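Local structure of probable arylamine n-acetyl transferase (Mycobacterium abscessus, 4GUZ) at residues A[173-185]-A[238-250]. The protein probably transfers acetyl groups from acetyl-coenzyme A to arylamine substrates, as expected of an arylamine N-acetyltransferase. Sequence-based numbering, arbitrary orientation.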
ATOM      1  N   LEU A 173      10.936  -8.836  -3.538  1.00 14.22           N
ATOM      2  CA  LEU A 173      10.481  -7.952  -4.598  1.00 14.00           C
ATOM      3  C   LEU A 173      11.423  -6.765  -4.583  1.00 16.55           C
ATOM      4  O   LEU A 173      11.581  -6.145  -3.526  1.00 14.73           O
ATOM      5  CB  LEU A 173       9.020  -7.511  -4.451  1.00 14.30           C
ATOM      6  CG  LEU A 173       8.515  -6.614  -5.576  1.00 18.24           C
ATOM      7  CD1 LEU A 173       8.167  -7.447  -6.826  1.00 18.75           C
ATOM      8  CD2 LEU A 173       7.294  -5.805  -5.136  1.00 20.37           C
ATOM      9  N   SER A 174      12.087  -6.479  -5.722  1.00 12.99           N
ATOM     10  CA  SER A 174      13.042  -5.359  -5.826  1.00 12.13           C
ATOM     11  C   SER A 174      12.562  -4.332  -6.835  1.00 19.49           C
ATOM     12  O   SER A 174      11.814  -4.668  -7.763  1.00 17.90           O
ATOM     13  CB  SER A 174      14.435  -5.845  -6.245  1.00 12.58           C
ATOM     14  OG  SER A 174      14.992  -6.791  -5.344  1.00 18.03           O
ATOM     15  N   GLU A 175      13.024  -3.089  -6.690  1.00 17.27           N
ATOM     16  CA  GLU A 175      12.671  -2.051  -7.675  1.00 16.91           C
ATOM     17  C   GLU A 175      13.935  -1.722  -8.421  1.00 20.61           C
ATOM     18  O   GLU A 175      15.022  -1.864  -7.856  1.00 16.86           O
ATOM     19  CB  GLU A 175      12.029  -0.805  -7.027  1.00 18.27           C
ATOM     20  CG  GLU A 175      12.909  -0.117  -5.983  1.00 20.36           C
ATOM     21  CD  GLU A 175      12.327   1.131  -5.345  1.00 35.89           C
ATOM     22  OE1 GLU A 175      11.277   1.021  -4.672  1.00 26.31           O
ATOM     23  OE2 GLU A 175      12.952   2.211  -5.468  1.00 22.49           O
ATOM     24  N   ALA A 176      13.821  -1.325  -9.703  1.00 18.89           N
ATOM     25  CA  ALA A 176      15.006  -0.943 -10.463  1.00 18.10           C
ATOM     26  C   ALA A 176      15.734   0.213  -9.749  1.00 19.04           C
ATOM     27  O   ALA A 176      15.098   1.142  -9.243  1.00 18.27           O
ATOM     28  CB  ALA A 176      14.633  -0.565 -11.883  1.00 19.04           C
ATOM     29  N   ALA A 177      17.059   0.076  -9.623  1.00 16.77           N
ATOM     30  CA  ALA A 177      17.958   1.017  -8.939  1.00 15.86           C
ATOM     31  C   ALA A 177      17.865   2.425  -9.537  1.00 21.34           C
ATOM     32  O   ALA A 177      17.669   2.573 -10.746  1.00 19.85           O
ATOM     33  CB  ALA A 177      19.393   0.509  -9.038  1.00 16.08           C
ATOM     34  N   GLY A 178      18.022   3.433  -8.681  1.00 20.82           N
ATOM     35  CA  GLY A 178      17.994   4.837  -9.069  1.00 20.73           C
ATOM     36  C   GLY A 178      16.710   5.236  -9.752  1.00 23.44           C
ATOM     37  O   GLY A 178      16.749   5.968 -10.743  1.00 23.53           O
ATOM     38  N   ASP A 179      15.560   4.749  -9.223  1.00 18.91           N
ATOM     39  CA  ASP A 179      14.224   5.018  -9.753  1.00 18.60           C
ATOM     40  C   ASP A 179      14.125   4.611 -11.245  1.00 21.99           C
ATOM     41  O   ASP A 179      13.422   5.258 -12.009  1.00 20.44           O
ATOM     42  CB  ASP A 179      13.832   6.503  -9.561  1.00 20.13           C
ATOM     43  CG  ASP A 179      13.898   6.961  -8.120  1.00 22.87           C
ATOM     44  OD1 ASP A 179      13.364   6.246  -7.248  1.00 24.09           O
ATOM     45  OD2 ASP A 179      14.435   8.055  -7.873  1.00 24.24           O
ATOM     46  N   GLY A 180      14.844   3.558 -11.612  1.00 19.38           N
ATOM     47  CA  GLY A 180      14.889   3.011 -12.965  1.00 19.95           C
ATOM     48  C   GLY A 180      15.943   3.602 -13.886  1.00 23.97           C
ATOM     49  O   GLY A 180      15.956   3.273 -15.074  1.00 23.35           O
ATOM     50  N   SER A 181      16.807   4.496 -13.377  1.00 20.09           N
ATOM     51  CA  SER A 181      17.816   5.134 -14.220  1.00 20.54           C
ATOM     52  C   SER A 181      19.124   4.342 -14.249  1.00 25.01           C
ATOM     53  O   SER A 181      20.010   4.631 -15.052  1.00 26.10           O
ATOM     54  CB  SER A 181      18.080   6.559 -13.744  1.00 22.96           C
ATOM     55  OG  SER A 181      18.776   6.593 -12.508  1.00 28.21           O
ATOM     56  N   GLU A 182      19.261   3.367 -13.376  1.00 21.23           N
ATOM     57  CA  GLU A 182      20.520   2.642 -13.299  1.00 20.75           C
ATOM     58  C   GLU A 182      20.328   1.160 -13.429  1.00 24.85           C
ATOM     59  O   GLU A 182      19.260   0.650 -13.089  1.00 23.58           O
ATOM     60  CB  GLU A 182      21.226   2.947 -11.942  1.00 22.40           C
ATOM     61  CG  GLU A 182      21.500   4.415 -11.680  1.00 35.85           C
ATOM     62  CD  GLU A 182      22.066   4.710 -10.303  1.00 59.47           C
ATOM     63  OE1 GLU A 182      21.553   4.156  -9.303  1.00 53.61           O
ATOM     64  OE2 GLU A 182      23.005   5.532 -10.222  1.00 56.99           O
ATOM     65  N   PRO A 183      21.362   0.411 -13.874  1.00 23.89           N
ATOM     66  CA  PRO A 183      21.245  -1.050 -13.819  1.00 24.70           C
ATOM     67  C   PRO A 183      21.279  -1.463 -12.354  1.00 27.99           C
ATOM     68  O   PRO A 183      21.740  -0.700 -11.498  1.00 29.98           O
ATOM     69  CB  PRO A 183      22.469  -1.558 -14.596  1.00 26.43           C
ATOM     70  CG  PRO A 183      23.207  -0.333 -15.069  1.00 31.25           C
ATOM     71  CD  PRO A 183      22.721   0.830 -14.279  1.00 26.20           C
ATOM     72  N   GLY A 184      20.825  -2.661 -12.074  1.00 24.48           N
ATOM     73  CA  GLY A 184      20.827  -3.154 -10.708  1.00 22.72           C
ATOM     74  C   GLY A 184      19.476  -3.016 -10.044  1.00 22.21           C
ATOM     75  O   GLY A 184      18.526  -2.458 -10.612  1.00 19.49           O
ATOM     76  N   TRP A 185      19.384  -3.548  -8.843  1.00 16.43           N
ATOM     77  CA  TRP A 185      18.121  -3.603  -8.125  1.00 17.29           C
ATOM     78  C   TRP A 185      18.246  -3.130  -6.718  1.00 21.10           C
ATOM     79  O   TRP A 185      19.303  -3.300  -6.116  1.00 21.56           O
ATOM     80  CB  TRP A 185      17.641  -5.073  -8.108  1.00 16.95           C
ATOM     81  CG  TRP A 185      17.465  -5.624  -9.490  1.00 18.13           C
ATOM     82  CD1 TRP A 185      18.369  -6.366 -10.203  1.00 21.14           C
ATOM     83  CD2 TRP A 185      16.408  -5.303 -10.390  1.00 17.92           C
ATOM     84  NE1 TRP A 185      17.892  -6.597 -11.470  1.00 21.17           N
ATOM     85  CE2 TRP A 185      16.688  -5.951 -11.617  1.00 22.16           C
ATOM     86  CE3 TRP A 185      15.225  -4.552 -10.272  1.00 19.22           C
ATOM     87  CZ2 TRP A 185      15.831  -5.866 -12.718  1.00 22.13           C
ATOM     88  CZ3 TRP A 185      14.372  -4.474 -11.364  1.00 20.78           C
ATOM     89  CH2 TRP A 185      14.674  -5.126 -12.568  1.00 21.36           C
ATOM     90  N   LEU A 238       9.497  17.116  -0.142  1.00 18.97           N
ATOM     91  CA  LEU A 238       8.709  16.602  -1.261  1.00 18.35           C
ATOM     92  C   LEU A 238       9.624  16.015  -2.288  1.00 20.67           C
ATOM     93  O   LEU A 238      10.438  16.739  -2.844  1.00 21.51           O
ATOM     94  CB  LEU A 238       7.835  17.704  -1.888  1.00 17.84           C
ATOM     95  CG  LEU A 238       6.921  17.263  -3.060  1.00 22.20           C
ATOM     96  CD1 LEU A 238       5.880  16.215  -2.622  1.00 20.37           C
ATOM     97  CD2 LEU A 238       6.227  18.475  -3.682  1.00 25.57           C
ATOM     98  N   HIS A 239       9.469  14.719  -2.566  1.00 16.54           N
ATOM     99  CA  HIS A 239      10.229  13.990  -3.580  1.00 16.41           C
ATOM    100  C   HIS A 239       9.385  13.879  -4.853  1.00 19.77           C
ATOM    101  O   HIS A 239       8.230  13.446  -4.790  1.00 18.53           O
ATOM    102  CB  HIS A 239      10.631  12.579  -3.089  1.00 17.54           C
ATOM    103  CG  HIS A 239      11.577  12.550  -1.930  1.00 21.18           C
ATOM    104  ND1 HIS A 239      12.735  11.798  -1.972  1.00 22.91           N
ATOM    105  CD2 HIS A 239      11.494  13.154  -0.721  1.00 22.09           C
ATOM    106  CE1 HIS A 239      13.330  11.984  -0.804  1.00 21.87           C
ATOM    107  NE2 HIS A 239      12.613  12.779  -0.013  1.00 21.80           N
ATOM    108  N   GLU A 240       9.926  14.320  -5.992  1.00 15.50           N
ATOM    109  CA  GLU A 240       9.198  14.172  -7.265  1.00 15.09           C
ATOM    110  C   GLU A 240      10.003  13.216  -8.117  1.00 19.66           C
ATOM    111  O   GLU A 240      11.148  13.515  -8.428  1.00 20.13           O
ATOM    112  CB  GLU A 240       8.977  15.538  -7.934  1.00 15.87           C
ATOM    113  CG  GLU A 240       8.339  15.386  -9.298  1.00 22.82           C
ATOM    114  CD  GLU A 240       7.719  16.614  -9.924  1.00 35.83           C
ATOM    115  OE1 GLU A 240       7.824  17.721  -9.344  1.00 25.97           O
ATOM    116  OE2 GLU A 240       7.095  16.449 -10.996  1.00 27.79           O
ATOM    117  N   ILE A 241       9.424  12.046  -8.468  1.00 16.11           N
ATOM    118  CA  ILE A 241      10.164  10.980  -9.142  1.00 14.09           C
ATOM    119  C   ILE A 241       9.722  10.792 -10.593  1.00 19.54           C
ATOM    120  O   ILE A 241       8.540  10.601 -10.874  1.00 17.29           O
ATOM    121  CB  ILE A 241       9.983   9.645  -8.357  1.00 17.06           C
ATOM    122  CG1 ILE A 241      10.282   9.815  -6.833  1.00 18.06           C
ATOM    123  CG2 ILE A 241      10.812   8.499  -8.977  1.00 17.29           C
ATOM    124  CD1 ILE A 241       9.551   8.782  -5.947  1.00 20.90           C
ATOM    125  N   GLN A 242      10.709  10.757 -11.485  1.00 19.05           N
ATOM    126  CA  GLN A 242      10.529  10.488 -12.906  1.00 19.14           C
ATOM    127  C   GLN A 242      11.151   9.123 -13.172  1.00 22.24           C
ATOM    128  O   GLN A 242      12.384   8.987 -13.222  1.00 21.50           O
ATOM    129  CB  GLN A 242      11.132  11.600 -13.801  1.00 20.54           C
ATOM    130  CG  GLN A 242      11.004  11.289 -15.310  1.00 24.16           C
ATOM    131  CD  GLN A 242       9.572  10.975 -15.739  1.00 28.75           C
ATOM    132  OE1 GLN A 242       8.639  11.749 -15.496  1.00 23.32           O
ATOM    133  NE2 GLN A 242       9.370   9.817 -16.373  1.00 24.65           N
ATOM    134  N   PRO A 243      10.314   8.075 -13.224  1.00 18.99           N
ATOM    135  CA  PRO A 243      10.849   6.721 -13.459  1.00 19.26           C
ATOM    136  C   PRO A 243      11.717   6.662 -14.710  1.00 23.56           C
ATOM    137  O   PRO A 243      11.357   7.264 -15.727  1.00 23.21           O
ATOM    138  CB  PRO A 243       9.587   5.857 -13.620  1.00 20.05           C
ATOM    139  CG  PRO A 243       8.501   6.829 -13.940  1.00 23.97           C
ATOM    140  CD  PRO A 243       8.840   8.076 -13.189  1.00 20.28           C
ATOM    141  N   GLY A 244      12.860   5.983 -14.604  1.00 21.39           N
ATOM    142  CA  GLY A 244      13.834   5.890 -15.689  1.00 21.39           C
ATOM    143  C   GLY A 244      14.819   7.048 -15.742  1.00 24.11           C
ATOM    144  O   GLY A 244      15.805   6.993 -16.487  1.00 25.12           O
ATOM    145  N   VAL A 245      14.583   8.101 -14.957  1.00 19.28           N
ATOM    146  CA  VAL A 245      15.449   9.294 -14.913  1.00 18.99           C
ATOM    147  C   VAL A 245      16.003   9.537 -13.500  1.00 23.69           C
ATOM    148  O   VAL A 245      17.216   9.717 -13.336  1.00 23.14           O
ATOM    149  CB  VAL A 245      14.718  10.570 -15.439  1.00 22.65           C
ATOM    150  CG1 VAL A 245      15.593  11.814 -15.278  1.00 22.01           C
ATOM    151  CG2 VAL A 245      14.281  10.400 -16.892  1.00 22.40           C
ATOM    152  N   GLY A 246      15.114   9.635 -12.518  1.00 20.74           N
ATOM    153  CA  GLY A 246      15.530   9.895 -11.143  1.00 19.63           C
ATOM    154  C   GLY A 246      14.548  10.758 -10.396  1.00 21.47           C
ATOM    155  O   GLY A 246      13.343  10.699 -10.656  1.00 19.66           O
ATOM    156  N   ARG A 247      15.050  11.520  -9.408  1.00 16.87           N
ATOM    157  CA  ARG A 247      14.179  12.343  -8.599  1.00 16.20           C
ATOM    158  C   ARG A 247      14.827  13.639  -8.179  1.00 20.90           C
ATOM    159  O   ARG A 247      16.043  13.798  -8.236  1.00 22.18           O
ATOM    160  CB  ARG A 247      13.687  11.563  -7.349  1.00 15.11           C
ATOM    161  CG  ARG A 247      14.767  11.153  -6.382  1.00 17.95           C
ATOM    162  CD  ARG A 247      14.158  10.582  -5.123  1.00 18.48           C
ATOM    163  NE  ARG A 247      13.729   9.197  -5.324  1.00 23.92           N
ATOM    164  CZ  ARG A 247      13.115   8.476  -4.399  1.00 29.02           C
ATOM    165  NH1 ARG A 247      12.839   9.005  -3.211  1.00 19.87           N
ATOM    166  NH2 ARG A 247      12.762   7.221  -4.654  1.00 18.96           N
ATOM    167  N   LYS A 248      13.981  14.573  -7.758  1.00 17.05           N
ATOM    168  CA  LYS A 248      14.380  15.853  -7.217  1.00 17.88           C
ATOM    169  C   LYS A 248      13.627  16.001  -5.902  1.00 21.34           C
ATOM    170  O   LYS A 248      12.559  15.404  -5.736  1.00 19.61           O
ATOM    171  CB  LYS A 248      14.103  17.010  -8.205  1.00 20.62           C
ATOM    172  CG  LYS A 248      12.621  17.278  -8.493  1.00 26.32           C
ATOM    173  CD  LYS A 248      12.456  18.591  -9.241  1.00 30.58           C
ATOM    174  CE  LYS A 248      11.014  18.927  -9.493  1.00 42.60           C
ATOM    175  NZ  LYS A 248      10.883  20.198 -10.255  1.00 52.34           N
ATOM    176  N   THR A 249      14.178  16.776  -4.981  1.00 18.22           N
ATOM    177  CA  THR A 249      13.618  16.981  -3.643  1.00 18.59           C
ATOM    178  C   THR A 249      13.621  18.447  -3.263  1.00 24.44           C
ATOM    179  O   THR A 249      14.549  19.173  -3.628  1.00 23.49           O
ATOM    180  CB  THR A 249      14.439  16.169  -2.596  1.00 21.97           C
ATOM    181  OG1 THR A 249      15.819  16.569  -2.654  1.00 21.68           O
ATOM    182  CG2 THR A 249      14.367  14.666  -2.831  1.00 21.70           C
ATOM    183  N   ARG A 250      12.587  18.881  -2.533  1.00 21.63           N
ATOM    184  CA  ARG A 250      12.469  20.247  -2.038  1.00 21.48           C
ATOM    185  C   ARG A 250      11.789  20.256  -0.660  1.00 25.01           C
ATOM    186  O   ARG A 250      10.846  19.480  -0.431  1.00 24.05           O
ATOM    187  CB  ARG A 250      11.748  21.171  -3.034  1.00 21.99           C
ATOM    188  CG  ARG A 250      10.310  20.798  -3.372  1.00 27.34           C
ATOM    189  CD  ARG A 250       9.672  21.794  -4.332  1.00 43.33           C
ATOM    190  NE  ARG A 250       9.277  23.028  -3.649  1.00 52.26           N
ATOM    191  CZ  ARG A 250       8.022  23.432  -3.484  1.00 62.68           C
ATOM    192  NH1 ARG A 250       7.015  22.705  -3.956  1.00 41.63           N
ATOM    193  NH2 ARG A 250       7.762  24.562  -2.840  1.00 54.05           N
TER
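D179 and R247 join two hairpins of different antiparallel sheets: one aspartate, D179, ties the turn after strand 170-176 to the turn between strands 237-242 and 246-251 through both its carboxylate and its backbone carbonyl. Charge comes first. R247 meets the carboxylate side-on: NH2 lies 2.8 Å from D179 OD1, on its syn lone pair, and NE 2.9 Å from D179 OD2, also syn but somewhat out of the carboxylate plane. Both bonds are nearly straight at 174°, and the two flat groups are almost coplanar, 16° apart. CB, CG and CD of R247 pass alongside D179 OD2, and the bend at chi3 (79°) brings the NE/NH2 edge to the carboxylate. R247 NH1 donates to H239 ND1 at 3.1 Å, tilted out of the imidazole plane.

Backbone polar contacts follow. G244 N donates to D179 O (2.8 Å), and the same oxygen receives a CA-H...O contact from P243; another runs from G244 CA to G180 O at 3.4 Å. Lacking a side chain, G180 lets G244 N come close; both glycines have positive phi, which glycine adopts readily. A classic beta bulge, V245 and G246 facing Q242, shapes the second hairpin.

Van der Waals packing is slight: I241 CG2 touches D179 CG at 3.6 Å, and I241 CD1 lies over one guanidinium face. Separately, S181 CB lies 3.3 Å from V245 O.

Three engaged nitrogens should restrict guanidinium rotation, and the paired charges probably favour an ionised D179 at this surface junction.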